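Local coordinates for protein virC2 (Agrobacterium tumefaciens, PDB 2RH3) that probably binds DNA through this C-terminal ribbon-helix-helix portion and enhances T-DNA transfer and virulence of the crown gall bacterium, at residues Asp19-Ile22 against Leu23-Pro27; Ser80-Glu83 against Ala84-His88; Leu109-Phe112 against Phe113-Lys117. One frame throughout, in Å; residues are numbered along the deposited sequence.

Overall arrangement
The three contacts are all local, each made by side chains and backbone a few residues apart, and they follow one another along a single chain with a ribbon-helix-helix fold. Contact 1 lies at the surface, where the chain turns from helix 16-21 into helix 27-47; contact 2 is a stretch of helix 79-89; contact 3 is the buried one, in helix 97-118. Contacts 1 and 2 lie on opposite sides of the chain's centre, about 32 Å apart between centres. Contact 3 lies about 17 Å from contact 1 and about 21 Å from contact 2, again between centres. None touches another directly, but side chains of all three pack on helix 27-47.

Contact 1 of 3, residues Asp19-Ile22 against Leu23-Pro27; sequences DNLI and LQYSP
L21 meets Y25 twice, once through its backbone oxygen and once through its side chain, and the turn out of helix 16-21 is built round this residue. Among the backbone bonds, L21 O accepts two N-H groups. Y25 N comes in the carbonyl plane at 2.8 Å from L21 O, whereas Q24 N, 2.9 Å from the same L21 O, stands above that plane, so one oxygen holds the amides of both Q24 and Y25. One step earlier L23 N donates to N20 O at 3.1 Å, with a bent N-H...O angle of 144°. A C-H...O contact adds to these, I22 CA lying 3.3 Å from Y25 O. A water bridges the same two residues, giving one hydrogen to I22 O and the other to Y25 O.

The side-chain contacts are fewer. L21 reaches the Y25 ring with one methyl, CD2 lying 3.7 Å from Y25 CE2, and the two side chains cross obliquely. Y25 CG is anti to its carbonyl carbon (chi1 -53°), which swings the ring back beside L21. L23 and N20 run roughly perpendicular, the methyl L23 CD1 meeting the amide oxygen N20 OD1 at 3.7 Å. I22 lays CG2 near CA of P27, 4.0 Å away. Leucine suits position 21 because, besides the Y25 ring, it packs on I34 and S30 of helix 27-47; I22 also touches S30.

At the far end S26 caps the next helix: its OG accepts from K29 N, and proline fits the first helical position after it, where no N-H is needed for a helix bond. The chain thus leaves helix 16-21 through a turn whose L21 carbonyl takes two N-H groups, and enters helix 27-47 with S26 as N-cap and P27 at its first position.

Contact 2 of 3, residues Ser80-Glu83 against Ala84-His88; sequences SLIE and AARNH
Helix 79-89 follows strand 71-76 of the two-stranded ribbon after a short link, and residues 80-88 are a regular stretch of it. Four successive i to i+4 bonds hold its backbone: A84 N to S80 O, A85 N to L81 O, R86 N to I82 O and N87 N to E83 O. The third is the straightest, with R86 N 2.8 Å from I82 O and an N-H...O angle of 170°.

The side chains divide by face. I82 and R86, one turn apart, pass each other at a slant, and I82 CG2 meets the guanidinium at its edge, 4.1 Å from R86 NH1. With chi1 at -73° for CG1, the CG2 methyl stands anti to the backbone N of I82, on the side of R86. A85 CB lies 4.4 Å from I82 CD1; a side chain this small probably lets the helix come close to L46 and F100, on which A85 packs. On the exposed face E83 and N87 are also inclined to each other, their carboxylate and amide planes 54° apart. E83 CG is 4.0 Å from N87 OD1, and both polar residues suit a surface that meets water.

Toward the interior, I82 packs on L104 and A85 on F100, both of helix 97-118, while R86 makes a cation-pi contact with F100. L81 and A85 lean on L46, so helix 79-89 lies against both helix 27-47 and helix 97-118.

Contact 3 of 3, residues Leu109-Phe112 against Phe113-Lys117; sequences LACF and FAREK
L109 and F113, one helical turn apart, run alongside each other with a common heading. The phenyl ring of F113 turns back over its own helix: CG is anti to the carbonyl carbon (chi1 -58°), which brings one ring face over L109 O, 3.1 Å above the plane of the F113 ring and displaced from the ring centre. That oxygen also accepts F113 N at 2.8 Å, in a nearly straight bond of 168°, so the ring covers an acceptor already in use. Beyond it, L109 CB lies 3.9 Å from F113 CE2.

F112 points another way. Its CG is anti to the backbone N, and the ring presents its edge to the carboxylate of E116, one turn on. E116 OE1 lies near the ring plane, 3.5 Å from F112 CE2, with ring and carboxylate planes 62° apart. An oxygen at this edge faces the slightly positive C-H rim. Burial of the glutamate is probably offset by its partners, S15 OG bonding OE1 and I17 N bonding OE2. The neighbouring phenylalanines also touch, F112 CD2 being 3.8 Å from F113 CD1.

Large apolar groups suit the buried positions of L109, which packs on I34 of helix 27-47, and F113, which meets Y58 edge-to-face; F112 covers I34 and I17 at the margin. The tie of E116 to S15 and I17 is a feature of this protein. Regular i to i+4 packing with apolar residues turned to helix 27-47 is that of an amphipathic core helix, here helix 97-118 of the ribbon-helix-helix fold.

Contact 1 of 3, residues Asp19-Ile22 against Leu23-Pro27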
loop_
_atom_site.group_PDB
_atom_site.type_symbol
_atom_site.label_atom_id
_atom_site.label_comp_id
_atom_site.label_asym_id
_atom_site.label_seq_id
_atom_site.Cartn_x
_atom_site.Cartn_y
_atom_site.Cartn_z
ATOM N N ASP A 19 -10.361 -10.066 1.719
ATOM C CA ASP A 19 -11.703 -10.620 1.511
ATOM C C ASP A 19 -12.305 -11.197 2.798
ATOM O O ASP A 19 -13.508 -11.109 3.006
ATOM C CB ASP A 19 -11.679 -11.701 0.421
ATOM C CG ASP A 19 -11.365 -11.151 -0.978
ATOM O OD1 ASP A 19 -11.297 -9.918 -1.193
ATOM O OD2 ASP A 19 -11.186 -11.994 -1.885
ATOM N N ASN A 20 -11.488 -11.803 3.657
ATOM C CA ASN A 20 -11.975 -12.293 4.931
ATOM C C ASN A 20 -12.226 -11.164 5.940
ATOM O O ASN A 20 -13.184 -11.228 6.733
ATOM C CB ASN A 20 -10.980 -13.303 5.506
ATOM C CG ASN A 20 -11.495 -13.967 6.754
ATOM O OD1 ASN A 20 -12.561 -14.602 6.753
ATOM N ND2 ASN A 20 -10.758 -13.804 7.846
ATOM N N LEU A 21 -11.356 -10.151 5.946
ATOM C CA LEU A 21 -11.551 -9.040 6.875
ATOM C C LEU A 21 -12.878 -8.352 6.637
ATOM O O LEU A 21 -13.574 -8.000 7.594
ATOM C CB LEU A 21 -10.379 -8.041 6.820
ATOM C CG LEU A 21 -9.097 -8.547 7.498
ATOM C CD1 LEU A 21 -7.930 -7.627 7.269
ATOM C CD2 LEU A 21 -9.265 -8.770 9.000
ATOM N N ILE A 22 -13.243 -8.177 5.358
ATOM C CA ILE A 22 -14.470 -7.426 5.073
ATOM C C ILE A 22 -15.747 -8.200 5.421
ATOM O O ILE A 22 -16.837 -7.651 5.324
ATOM C CB ILE A 22 -14.517 -6.842 3.665
ATOM C CG1 ILE A 22 -14.505 -7.932 2.587
ATOM C CG2 ILE A 22 -13.358 -5.846 3.491
ATOM C CD1 ILE A 22 -14.800 -7.351 1.174
ATOM N N LEU A 23 -15.608 -9.474 5.805
ATOM C CA LEU A 23 -16.746 -10.175 6.402
ATOM C C LEU A 23 -17.133 -9.604 7.747
ATOM O O LEU A 23 -18.304 -9.704 8.138
ATOM C CB LEU A 23 -16.462 -11.673 6.555
ATOM C CG LEU A 23 -16.237 -12.373 5.233
ATOM C CD1 LEU A 23 -15.995 -13.882 5.462
ATOM C CD2 LEU A 23 -17.394 -12.198 4.219
ATOM N N GLN A 24 -16.173 -9.001 8.446
ATOM C CA GLN A 24 -16.429 -8.476 9.786
ATOM C C GLN A 24 -16.119 -6.999 10.019
ATOM O O GLN A 24 -16.636 -6.408 10.976
ATOM C CB GLN A 24 -15.743 -9.330 10.847
ATOM C CG GLN A 24 -14.263 -9.594 10.635
ATOM C CD GLN A 24 -13.756 -10.697 11.541
ATOM O OE1 GLN A 24 -14.488 -11.639 11.855
ATOM N NE2 GLN A 24 -12.498 -10.591 11.972
ATOM N N TYR A 25 -15.271 -6.411 9.179
ATOM C CA TYR A 25 -14.935 -4.988 9.329
ATOM C C TYR A 25 -15.261 -4.221 8.036
ATOM O O TYR A 25 -15.374 -4.819 6.961
ATOM C CB TYR A 25 -13.445 -4.785 9.608
ATOM C CG TYR A 25 -12.831 -5.558 10.776
ATOM C CD1 TYR A 25 -12.889 -5.062 12.082
ATOM C CD2 TYR A 25 -12.148 -6.748 10.559
ATOM C CE1 TYR A 25 -12.297 -5.763 13.157
ATOM C CE2 TYR A 25 -11.554 -7.456 11.622
ATOM C CZ TYR A 25 -11.633 -6.957 12.911
ATOM O OH TYR A 25 -11.046 -7.647 13.962
ATOM N N SER A 26 -15.360 -2.894 8.123
ATOM C CA SER A 26 -15.554 -2.088 6.904
ATOM C C SER A 26 -14.366 -2.218 5.936
ATOM O O SER A 26 -13.268 -2.599 6.355
ATOM C CB SER A 26 -15.754 -0.611 7.253
ATOM O OG SER A 26 -14.546 -0.032 7.735
ATOM N N PRO A 27 -14.578 -1.939 4.636
ATOM C CA PRO A 27 -13.428 -1.900 3.724
ATOM C C PRO A 27 -12.313 -0.974 4.207
ATOM O O PRO A 27 -11.144 -1.341 4.102
ATOM C CB PRO A 27 -14.034 -1.405 2.400
ATOM C CG PRO A 27 -15.412 -1.902 2.446
ATOM C CD PRO A 27 -15.845 -1.741 3.902
HETATM O O HOH W 1 -17.536 -5.082 4.809
#

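Contact 2 of 3, residues Ser80-Glu83 against Ala84-His88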
loop_
_atom_site.group_PDB
_atom_site.type_symbol
_atom_site.label_atom_id
_atom_site.label_comp_id
_atom_site.label_asym_id
_atom_site.label_seq_id
_atom_site.Cartn_x
_atom_site.Cartn_y
_atom_site.Cartn_z
ATOM N N SER A 80 15.520 9.247 6.449
ATOM C CA SER A 80 16.436 8.499 5.589
ATOM C C SER A 80 15.693 7.568 4.619
ATOM O O SER A 80 16.017 7.510 3.428
ATOM C CB SER A 80 17.422 7.709 6.455
ATOM O OG SER A 80 17.790 6.482 5.845
ATOM N N LEU A 81 14.696 6.859 5.141
ATOM C CA LEU A 81 13.909 5.895 4.365
ATOM C C LEU A 81 12.970 6.580 3.372
ATOM O O LEU A 81 12.780 6.096 2.249
ATOM C CB LEU A 81 13.114 4.965 5.296
ATOM C CG LEU A 81 13.881 4.219 6.402
ATOM C CD1 LEU A 81 12.969 3.235 7.118
ATOM C CD2 LEU A 81 15.119 3.504 5.873
ATOM N N ILE A 82 12.381 7.700 3.791
ATOM C CA ILE A 82 11.509 8.487 2.916
ATOM C C ILE A 82 12.300 9.131 1.783
ATOM O O ILE A 82 11.811 9.223 0.656
ATOM C CB ILE A 82 10.650 9.520 3.702
ATOM C CG1 ILE A 82 9.553 8.796 4.477
ATOM C CG2 ILE A 82 10.019 10.573 2.774
ATOM C CD1 ILE A 82 8.799 7.699 3.670
ATOM N N GLU A 83 13.533 9.546 2.076
ATOM C CA GLU A 83 14.434 9.991 1.022
ATOM C C GLU A 83 14.635 8.885 -0.016
ATOM O O GLU A 83 14.518 9.135 -1.217
ATOM C CB GLU A 83 15.780 10.466 1.589
ATOM C CG GLU A 83 16.780 10.890 0.511
ATOM C CD GLU A 83 17.718 12.002 0.951
ATOM O OE1 GLU A 83 18.047 12.088 2.156
ATOM O OE2 GLU A 83 18.135 12.794 0.078
ATOM N N ALA A 84 14.918 7.668 0.452
ATOM C CA ALA A 84 15.073 6.518 -0.434
ATOM C C ALA A 84 13.799 6.254 -1.255
ATOM O O ALA A 84 13.874 6.040 -2.466
ATOM C CB ALA A 84 15.484 5.281 0.365
ATOM N N ALA A 85 12.644 6.288 -0.588
ATOM C CA ALA A 85 11.338 6.152 -1.253
ATOM C C ALA A 85 11.110 7.223 -2.329
ATOM O O ALA A 85 10.763 6.900 -3.462
ATOM C CB ALA A 85 10.206 6.195 -0.223
ATOM N N ARG A 86 11.304 8.489 -1.961
ATOM C CA ARG A 86 11.137 9.616 -2.889
ATOM C C ARG A 86 12.054 9.545 -4.104
ATOM O O ARG A 86 11.641 9.859 -5.219
ATOM C CB ARG A 86 11.317 10.957 -2.170
ATOM C CG ARG A 86 10.019 11.497 -1.598
ATOM C CD ARG A 86 10.077 12.990 -1.376
ATOM N NE ARG A 86 8.772 13.613 -1.627
ATOM C CZ ARG A 86 7.794 13.729 -0.731
ATOM N NH1 ARG A 86 7.944 13.264 0.504
ATOM N NH2 ARG A 86 6.655 14.316 -1.077
ATOM N N ASN A 87 13.300 9.128 -3.894
ATOM C CA ASN A 87 14.248 8.976 -4.996
ATOM C C ASN A 87 13.715 8.041 -6.080
ATOM O O ASN A 87 14.003 8.216 -7.264
ATOM C CB ASN A 87 15.587 8.437 -4.487
ATOM C CG ASN A 87 16.401 9.469 -3.731
ATOM O OD1 ASN A 87 17.339 9.109 -3.009
ATOM N ND2 ASN A 87 16.082 10.746 -3.907
ATOM N N HIS A 88 12.931 7.052 -5.655
ATOM C CA HIS A 88 12.412 6.028 -6.543
ATOM C C HIS A 88 11.029 6.335 -7.098
ATOM O O HIS A 88 10.807 6.223 -8.303
ATOM C CB HIS A 88 12.392 4.679 -5.819
ATOM C CG HIS A 88 11.793 3.573 -6.624
ATOM N ND1 HIS A 88 12.417 3.037 -7.729
ATOM C CD2 HIS A 88 10.634 2.890 -6.476
ATOM C CE1 HIS A 88 11.666 2.072 -8.230
ATOM N NE2 HIS A 88 10.575 1.966 -7.490
#

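Contact 3 of 3, residues Leu109-Phe112 against Phe113-Lys117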
loop_
_atom_site.group_PDB
_atom_site.type_symbol
_atom_site.label_atom_id
_atom_site.label_comp_id
_atom_site.label_asym_id
_atom_site.label_seq_id
_atom_site.Cartn_x
_atom_site.Cartn_y
_atom_site.Cartn_z
ATOM N N LEU A 109 1.172 -2.183 -0.286
ATOM C CA LEU A 109 0.083 -3.160 -0.364
ATOM C C LEU A 109 0.302 -4.170 -1.481
ATOM O O LEU A 109 0.057 -5.356 -1.303
ATOM C CB LEU A 109 -1.252 -2.437 -0.534
ATOM C CG LEU A 109 -1.760 -1.708 0.705
ATOM C CD1 LEU A 109 -2.899 -0.763 0.291
ATOM C CD2 LEU A 109 -2.228 -2.687 1.789
ATOM N N ALA A 110 0.758 -3.694 -2.645
ATOM C CA ALA A 110 1.040 -4.570 -3.761
ATOM C C ALA A 110 2.022 -5.672 -3.340
ATOM O O ALA A 110 1.862 -6.816 -3.726
ATOM C CB ALA A 110 1.585 -3.769 -4.934
ATOM N N CYS A 111 3.015 -5.287 -2.541
ATOM C CA CYS A 111 4.022 -6.191 -1.986
ATOM C C CYS A 111 3.419 -7.219 -1.009
ATOM O O CYS A 111 3.750 -8.406 -1.058
ATOM C CB CYS A 111 5.114 -5.365 -1.294
ATOM S SG CYS A 111 6.552 -6.296 -0.778
ATOM N N PHE A 112 2.530 -6.748 -0.138
ATOM C CA PHE A 112 1.837 -7.589 0.837
ATOM C C PHE A 112 0.977 -8.622 0.092
ATOM O O PHE A 112 1.001 -9.820 0.406
ATOM C CB PHE A 112 0.947 -6.699 1.730
ATOM C CG PHE A 112 0.231 -7.455 2.803
ATOM C CD1 PHE A 112 0.757 -7.520 4.094
ATOM C CD2 PHE A 112 -0.973 -8.099 2.532
ATOM C CE1 PHE A 112 0.090 -8.240 5.102
ATOM C CE2 PHE A 112 -1.632 -8.820 3.523
ATOM C CZ PHE A 112 -1.107 -8.880 4.807
ATOM N N PHE A 113 0.222 -8.155 -0.907
ATOM C CA PHE A 113 -0.654 -9.033 -1.673
ATOM C C PHE A 113 0.133 -10.065 -2.498
ATOM O O PHE A 113 -0.287 -11.209 -2.594
ATOM C CB PHE A 113 -1.600 -8.253 -2.581
ATOM C CG PHE A 113 -2.504 -7.270 -1.861
ATOM C CD1 PHE A 113 -3.036 -7.546 -0.579
ATOM C CD2 PHE A 113 -2.860 -6.079 -2.492
ATOM C CE1 PHE A 113 -3.875 -6.619 0.064
ATOM C CE2 PHE A 113 -3.709 -5.163 -1.866
ATOM C CZ PHE A 113 -4.208 -5.433 -0.582
ATOM N N ALA A 114 1.264 -9.656 -3.081
ATOM C CA ALA A 114 2.098 -10.596 -3.849
ATOM C C ALA A 114 2.693 -11.669 -2.935
ATOM O O ALA A 114 2.822 -12.838 -3.325
ATOM C CB ALA A 114 3.202 -9.854 -4.611
ATOM N N ARG A 115 3.031 -11.266 -1.708
ATOM C CA ARG A 115 3.602 -12.186 -0.719
ATOM C C ARG A 115 2.540 -13.209 -0.327
ATOM O O ARG A 115 2.825 -14.401 -0.232
ATOM C CB ARG A 115 4.110 -11.420 0.506
ATOM C CG ARG A 115 4.961 -12.284 1.469
ATOM C CD ARG A 115 5.497 -11.461 2.662
ATOM N NE ARG A 115 6.240 -10.255 2.269
ATOM C CZ ARG A 115 7.524 -10.226 1.895
ATOM N NH1 ARG A 115 8.252 -11.339 1.846
ATOM N NH2 ARG A 115 8.086 -9.070 1.568
ATOM N N GLU A 116 1.311 -12.733 -0.127
ATOM C CA GLU A 116 0.169 -13.622 0.123
ATOM C C GLU A 116 0.045 -14.687 -0.964
ATOM O O GLU A 116 -0.035 -15.871 -0.679
ATOM C CB GLU A 116 -1.128 -12.829 0.120
ATOM C CG GLU A 116 -1.618 -12.345 1.435
ATOM C CD GLU A 116 -3.058 -11.848 1.322
ATOM O OE1 GLU A 116 -3.237 -10.671 0.971
ATOM O OE2 GLU A 116 -3.995 -12.643 1.582
ATOM N N LYS A 117 0.020 -14.243 -2.214
ATOM C CA LYS A 117 -0.146 -15.129 -3.362
ATOM C C LYS A 117 0.983 -16.163 -3.424
ATOM O O LYS A 117 0.728 -17.355 -3.591
ATOM C CB LYS A 117 -0.206 -14.301 -4.645
ATOM C CG LYS A 117 -0.694 -15.056 -5.868
ATOM C CD LYS A 117 -0.785 -14.128 -7.071
ATOM C CE LYS A 117 -1.340 -14.830 -8.309
ATOM N NZ LYS A 117 -0.309 -15.603 -9.056
#